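Local atomic coordinates of DPS family protein (Vibrio cholerae O1 biovar El Tor, PDB entry 3IQ1), a protein that probably binds and oxidises iron as a twelve-subunit, ferritin-like shell of the Dps family. Residues Y30-M35 with I94-D99; N7-D12 with I74-A79. All blocks are in the same frame, centred on the assembly; numbering follows the deposited sequence.

Interaction 1: Y30-M35 with I94-D99; sequences YQVFYM and IKEHTD
V32 and F33, side by side on helix 13-43, receive I94 from the irregular loop 94-99, whose first three residues lie along the helix. V32 does its touching with one methyl. Its CG1 lies anti to the backbone N (chi1 178°), which turns that branch to the crossing chain, and it rests against backbone rather than side chain: V32 CG1 is 3.5 Å from I94 O and 3.8 Å from K95 C. The gap to the nearest I94 methyl is wider, V32 CG1 to I94 CG2 measuring 4.2 Å. V32 CG1 is also 4.3 Å from E96 CG, so the aliphatic part of the glutamate flanks the valine while its carboxylate reaches on to S86 of a neighbouring subunit.

I94 meets the phenylalanine with the other branch. CG1 stands beside the backbone N (chi1 -66°) and chi2 is extended at 178°, which carries the terminal methyl to the root of the F33 side chain, where I94 CD1 lies 3.8 Å from F33 CB. I94 CD1 is also 4.0 Å from F33 CG and approaches the ring obliquely. Further along, the F33 ring packs edge-to-face with F114 and touches L110 and L117 of helix 103-131, while I94 also touches I116 there; the pair thus lies in the seam between that helix and helix 13-43.

No hydrogen bond crosses between the two segments. One turn on from V32, the N36 side chain bonds K95 O and H97 N; a further turn along, Y40 OH bonds H97 ND1. The arrangement belongs to the long crossover of the ferritin-like four-helix bundle, where, as in Dps proteins, the connection between the second and third long helices carries a short extra helix, here 85-91.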
loop_
_atom_site.group_PDB
_atom_site.type_symbol
_atom_site.label_atom_id
_atom_site.label_comp_id
_atom_site.label_asym_id
_atom_site.label_seq_id
_atom_site.Cartn_x
_atom_site.Cartn_y
_atom_site.Cartn_z
ATOM N N TYR B 30 -21.952 27.484 -1.866
ATOM C CA TYR B 30 -21.161 26.374 -1.358
ATOM C C TYR B 30 -20.513 26.651 -0.030
ATOM O O TYR B 30 -20.435 25.765 0.839
ATOM C CB TYR B 30 -20.093 25.911 -2.345
ATOM C CG TYR B 30 -20.487 24.849 -3.318
ATOM C CD1 TYR B 30 -21.037 25.153 -4.550
ATOM C CD2 TYR B 30 -20.305 23.528 -3.020
ATOM C CE1 TYR B 30 -21.388 24.182 -5.439
ATOM C CE2 TYR B 30 -20.650 22.533 -3.955
ATOM C CZ TYR B 30 -21.203 22.859 -5.124
ATOM O OH TYR B 30 -21.557 21.843 -6.002
ATOM N N GLN B 31 -19.978 27.843 0.120
ATOM C CA GLN B 31 -19.147 28.181 1.269
ATOM C C GLN B 31 -20.052 28.248 2.518
ATOM O O GLN B 31 -19.718 27.649 3.560
ATOM C CB GLN B 31 -18.380 29.474 0.994
ATOM C CG GLN B 31 -17.198 29.284 0.052
ATOM C CD GLN B 31 -15.954 28.711 0.714
ATOM O OE1 GLN B 31 -16.064 27.818 1.571
ATOM N NE2 GLN B 31 -14.766 29.137 0.253
ATOM N N VAL B 32 -21.195 28.945 2.414
ATOM C CA VAL B 32 -22.150 28.968 3.519
ATOM C C VAL B 32 -22.680 27.578 3.841
ATOM O O VAL B 32 -22.758 27.187 5.012
ATOM C CB VAL B 32 -23.291 29.958 3.271
ATOM C CG1 VAL B 32 -24.338 29.934 4.446
ATOM C CG2 VAL B 32 -22.758 31.402 3.124
ATOM N N PHE B 33 -22.946 26.783 2.821
ATOM C CA PHE B 33 -23.450 25.446 3.025
ATOM C C PHE B 33 -22.400 24.546 3.705
ATOM O O PHE B 33 -22.742 23.730 4.577
ATOM C CB PHE B 33 -23.848 24.910 1.657
ATOM C CG PHE B 33 -24.647 23.618 1.670
ATOM C CD1 PHE B 33 -25.798 23.458 2.438
ATOM C CD2 PHE B 33 -24.310 22.620 0.794
ATOM C CE1 PHE B 33 -26.559 22.325 2.386
ATOM C CE2 PHE B 33 -25.081 21.443 0.730
ATOM C CZ PHE B 33 -26.223 21.305 1.526
ATOM N N TYR B 34 -21.143 24.650 3.261
ATOM C CA TYR B 34 -20.078 23.919 3.874
ATOM C C TYR B 34 -20.006 24.233 5.387
ATOM O O TYR B 34 -19.886 23.318 6.230
ATOM C CB TYR B 34 -18.758 24.249 3.194
ATOM C CG TYR B 34 -17.547 23.734 3.932
ATOM C CD1 TYR B 34 -17.069 22.442 3.700
ATOM C CD2 TYR B 34 -16.858 24.539 4.823
ATOM C CE1 TYR B 34 -15.934 21.975 4.354
ATOM C CE2 TYR B 34 -15.741 24.060 5.498
ATOM C CZ TYR B 34 -15.298 22.770 5.265
ATOM O OH TYR B 34 -14.195 22.252 5.918
HETATM N N MSE B 35 -20.110 25.510 5.710
HETATM C CA MSE B 35 -20.018 25.974 7.079
HETATM C C MSE B 35 -21.173 25.374 7.864
HETATM O O MSE B 35 -20.973 24.868 8.976
HETATM C CB MSE B 35 -20.003 27.520 7.181
HETATM C CG MSE B 35 -19.744 28.093 8.548
HETATM SE SE MSE B 35 -17.891 27.667 9.038
HETATM C CE MSE B 35 -18.292 26.445 10.323
ATOM N N ILE B 94 -28.275 30.568 0.265
ATOM C CA ILE B 94 -28.346 29.657 1.411
ATOM C C ILE B 94 -28.062 30.454 2.701
ATOM O O ILE B 94 -27.107 31.233 2.748
ATOM C CB ILE B 94 -27.349 28.486 1.270
ATOM C CG1 ILE B 94 -27.751 27.611 0.089
ATOM C CG2 ILE B 94 -27.310 27.644 2.545
ATOM C CD1 ILE B 94 -26.814 26.400 -0.207
ATOM N N LYS B 95 -28.921 30.293 3.707
ATOM C CA LYS B 95 -28.774 31.015 4.965
ATOM C C LYS B 95 -27.840 30.294 5.927
ATOM O O LYS B 95 -27.781 29.058 5.953
ATOM C CB LYS B 95 -30.150 31.156 5.623
ATOM C CG LYS B 95 -31.231 31.857 4.739
ATOM C CD LYS B 95 -32.661 31.682 5.408
ATOM C CE LYS B 95 -33.796 32.038 4.510
ATOM N NZ LYS B 95 -35.117 32.101 5.266
ATOM N N GLU B 96 -27.224 31.059 6.801
ATOM C CA GLU B 96 -26.498 30.443 7.943
ATOM C C GLU B 96 -27.483 29.676 8.822
ATOM O O GLU B 96 -28.563 30.185 9.174
ATOM C CB GLU B 96 -25.757 31.523 8.762
ATOM C CG GLU B 96 -24.830 32.378 7.985
ATOM C CD GLU B 96 -24.011 33.277 8.881
ATOM O OE1 GLU B 96 -24.627 34.069 9.628
ATOM O OE2 GLU B 96 -22.773 33.190 8.887
ATOM N N HIS B 97 -27.154 28.424 9.137
ATOM C CA HIS B 97 -28.008 27.541 9.918
ATOM C C HIS B 97 -27.171 27.139 11.098
ATOM O O HIS B 97 -26.165 26.442 10.934
ATOM C CB HIS B 97 -28.377 26.297 9.115
ATOM C CG HIS B 97 -29.410 25.442 9.768
ATOM N ND1 HIS B 97 -29.814 24.244 9.223
ATOM C CD2 HIS B 97 -30.129 25.600 10.906
ATOM C CE1 HIS B 97 -30.720 23.685 10.008
ATOM N NE2 HIS B 97 -30.946 24.496 11.029
ATOM N N THR B 98 -27.529 27.632 12.263
ATOM C CA THR B 98 -26.751 27.380 13.476
ATOM C C THR B 98 -27.602 26.620 14.505
ATOM O O THR B 98 -28.839 26.645 14.486
ATOM C CB THR B 98 -26.274 28.667 14.115
ATOM O OG1 THR B 98 -27.403 29.540 14.334
ATOM C CG2 THR B 98 -25.186 29.383 13.260
ATOM N N ASP B 99 -26.912 25.925 15.392
ATOM C CA ASP B 99 -27.539 25.173 16.488
ATOM C C ASP B 99 -28.527 24.118 16.062
ATOM O O ASP B 99 -29.559 23.901 16.710
ATOM C CB ASP B 99 -28.118 26.166 17.462
ATOM C CG ASP B 99 -27.055 27.083 17.980
ATOM O OD1 ASP B 99 -26.066 26.577 18.571
ATOM O OD2 ASP B 99 -27.204 28.303 17.805
#

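Interaction 2: N7-D12 with I74-A79; sequences NLIGLD and ILTLSA
I9 and L77 meet where a type I beta turn, N7 to G10, faces the Schellman motif that ends helix 49-76. I9 CD1 lies 4.1 Å from L77 CD2, the two side chains crossing at a slant, and L11 CD1 adds a second methyl to the same L77 branch, 4.2 Å from L77 CD2. A chi1 of 65° brings both branches of I9 round the carbonyl of T76, I9 CG2 nearest at 3.6 Å from T76 O. E148 of a neighbouring subunit packs on I9, and W152 of that subunit on T76.

S78, the C-prime residue with positive phi, turns its hydroxyl to the loop but reaches it through water. One water joins S78 OG to L8 N; another is shared by S78 OG, T76 O and I9 N, so the carbonyl of T76, the last helical residue, is met by water although no direct hydrogen bond spans the segments. N7 OD1 ties back the chain just past the turn, accepting from L11 N at 2.9 Å, with the donor tilted 34° from the carbonyl plane. At the other end of the amide, N7 ND2 donates to a third water, whose oxygen in turn donates to L77 O at 2.8 Å.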
loop_
_atom_site.group_PDB
_atom_site.type_symbol
_atom_site.label_atom_id
_atom_site.label_comp_id
_atom_site.label_asym_id
_atom_site.label_seq_id
_atom_site.Cartn_x
_atom_site.Cartn_y
_atom_site.Cartn_z
ATOM N N ASN B 7 -10.245 35.680 -23.853
ATOM C CA ASN B 7 -9.430 35.508 -22.647
ATOM C C ASN B 7 -8.277 34.535 -22.925
ATOM O O ASN B 7 -8.118 34.060 -24.038
ATOM C CB ASN B 7 -10.287 35.121 -21.468
ATOM C CG ASN B 7 -11.034 33.855 -21.670
ATOM O OD1 ASN B 7 -10.695 33.058 -22.512
ATOM N ND2 ASN B 7 -12.102 33.689 -20.926
ATOM N N LEU B 8 -7.482 34.264 -21.911
ATOM C CA LEU B 8 -6.268 33.450 -22.074
ATOM C C LEU B 8 -6.574 32.050 -22.597
ATOM O O LEU B 8 -5.763 31.467 -23.354
ATOM C CB LEU B 8 -5.477 33.374 -20.770
ATOM C CG LEU B 8 -4.751 34.705 -20.493
ATOM C CD1 LEU B 8 -4.140 34.670 -19.076
ATOM C CD2 LEU B 8 -3.694 35.067 -21.579
ATOM N N ILE B 9 -7.728 31.499 -22.235
ATOM C CA ILE B 9 -8.074 30.159 -22.685
ATOM C C ILE B 9 -8.800 30.177 -24.046
ATOM O O ILE B 9 -9.194 29.117 -24.548
ATOM C CB ILE B 9 -8.854 29.319 -21.632
ATOM C CG1 ILE B 9 -10.231 29.928 -21.345
ATOM C CG2 ILE B 9 -7.987 29.178 -20.378
ATOM C CD1 ILE B 9 -11.157 28.962 -20.530
ATOM N N GLY B 10 -8.954 31.356 -24.639
ATOM C CA GLY B 10 -9.519 31.474 -25.971
ATOM C C GLY B 10 -11.037 31.599 -26.074
ATOM O O GLY B 10 -11.586 31.509 -27.189
ATOM N N LEU B 11 -11.703 31.791 -24.942
ATOM C CA LEU B 11 -13.163 32.012 -24.884
ATOM C C LEU B 11 -13.483 33.483 -24.945
ATOM O O LEU B 11 -12.615 34.338 -24.705
ATOM C CB LEU B 11 -13.807 31.336 -23.669
ATOM C CG LEU B 11 -13.613 29.818 -23.612
ATOM C CD1 LEU B 11 -14.380 29.287 -22.414
ATOM C CD2 LEU B 11 -14.002 29.076 -24.901
ATOM N N ASP B 12 -14.702 33.802 -25.387
ATOM C CA ASP B 12 -15.146 35.211 -25.402
ATOM C C ASP B 12 -15.061 35.804 -23.999
ATOM O O ASP B 12 -15.569 35.245 -23.004
ATOM C CB ASP B 12 -16.607 35.285 -25.852
ATOM C CG ASP B 12 -17.137 36.689 -25.931
ATOM O OD1 ASP B 12 -16.857 37.371 -26.934
ATOM O OD2 ASP B 12 -17.885 37.118 -25.061
ATOM N N ILE B 74 -13.212 29.504 -11.952
ATOM C CA ILE B 74 -13.331 30.960 -12.019
ATOM C C ILE B 74 -12.007 31.582 -12.434
ATOM O O ILE B 74 -11.944 32.441 -13.339
ATOM C CB ILE B 74 -13.864 31.529 -10.685
ATOM C CG1 ILE B 74 -15.332 31.075 -10.467
ATOM C CG2 ILE B 74 -13.691 33.072 -10.645
ATOM C CD1 ILE B 74 -15.862 31.204 -8.998
ATOM N N LEU B 75 -10.923 31.125 -11.819
ATOM C CA LEU B 75 -9.573 31.611 -12.180
ATOM C C LEU B 75 -9.256 31.261 -13.655
ATOM O O LEU B 75 -8.604 32.017 -14.356
ATOM C CB LEU B 75 -8.538 30.970 -11.236
ATOM C CG LEU B 75 -8.548 31.498 -9.800
ATOM C CD1 LEU B 75 -7.914 30.469 -8.836
ATOM C CD2 LEU B 75 -7.863 32.860 -9.767
ATOM N N THR B 76 -9.697 30.095 -14.087
ATOM C CA THR B 76 -9.452 29.560 -15.410
ATOM C C THR B 76 -10.136 30.434 -16.458
ATOM O O THR B 76 -9.586 30.629 -17.533
ATOM C CB THR B 76 -9.883 28.071 -15.480
ATOM O OG1 THR B 76 -8.979 27.279 -14.647
ATOM C CG2 THR B 76 -9.787 27.507 -16.866
ATOM N N LEU B 77 -11.244 31.037 -16.076
ATOM C CA LEU B 77 -12.003 31.977 -16.900
ATOM C C LEU B 77 -11.460 33.411 -16.805
ATOM O O LEU B 77 -12.093 34.337 -17.304
ATOM C CB LEU B 77 -13.513 31.937 -16.558
ATOM C CG LEU B 77 -14.231 30.626 -16.933
ATOM C CD1 LEU B 77 -15.602 30.649 -16.226
ATOM C CD2 LEU B 77 -14.359 30.469 -18.431
ATOM N N SER B 78 -10.289 33.577 -16.178
ATOM C CA SER B 78 -9.638 34.901 -15.959
ATOM C C SER B 78 -10.528 35.830 -15.163
ATOM O O SER B 78 -10.629 37.012 -15.448
ATOM C CB SER B 78 -9.187 35.541 -17.273
ATOM O OG SER B 78 -8.200 34.733 -17.876
ATOM N N ALA B 79 -11.156 35.278 -14.152
ATOM C CA ALA B 79 -11.967 36.039 -13.250
ATOM C C ALA B 79 -11.472 35.848 -11.807
ATOM O O ALA B 79 -10.665 34.971 -11.517
ATOM C CB ALA B 79 -13.495 35.644 -13.433
HETATM O O HOH W 1 -12.542 36.337 -19.224
HETATM O O HOH W 2 -7.551 36.435 -19.854
HETATM O O HOH W 3 -8.888 32.571 -19.400
#

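In the fold
Interactions 1 and 2 lie on opposite sides of the chain's centre, their own centres about 29 Å apart, and they do not touch. Both are partly buried, but interaction 1 sits nearer the middle, its centre about 11 Å from that of the chain against about 20 Å for interaction 2. The first lays the loop before helix 103-131 on the second half of helix 13-43; the second brings the loop leading into helix 13-43 against the end of helix 49-76. Their chemistry differs accordingly: interaction 1 is apolar between its segments, with methyls against backbone and against the base of a phenylalanine, whereas interaction 2 combines an apolar patch with bridging waters. One neighbouring subunit borders interaction 1, mainly another one interaction 2.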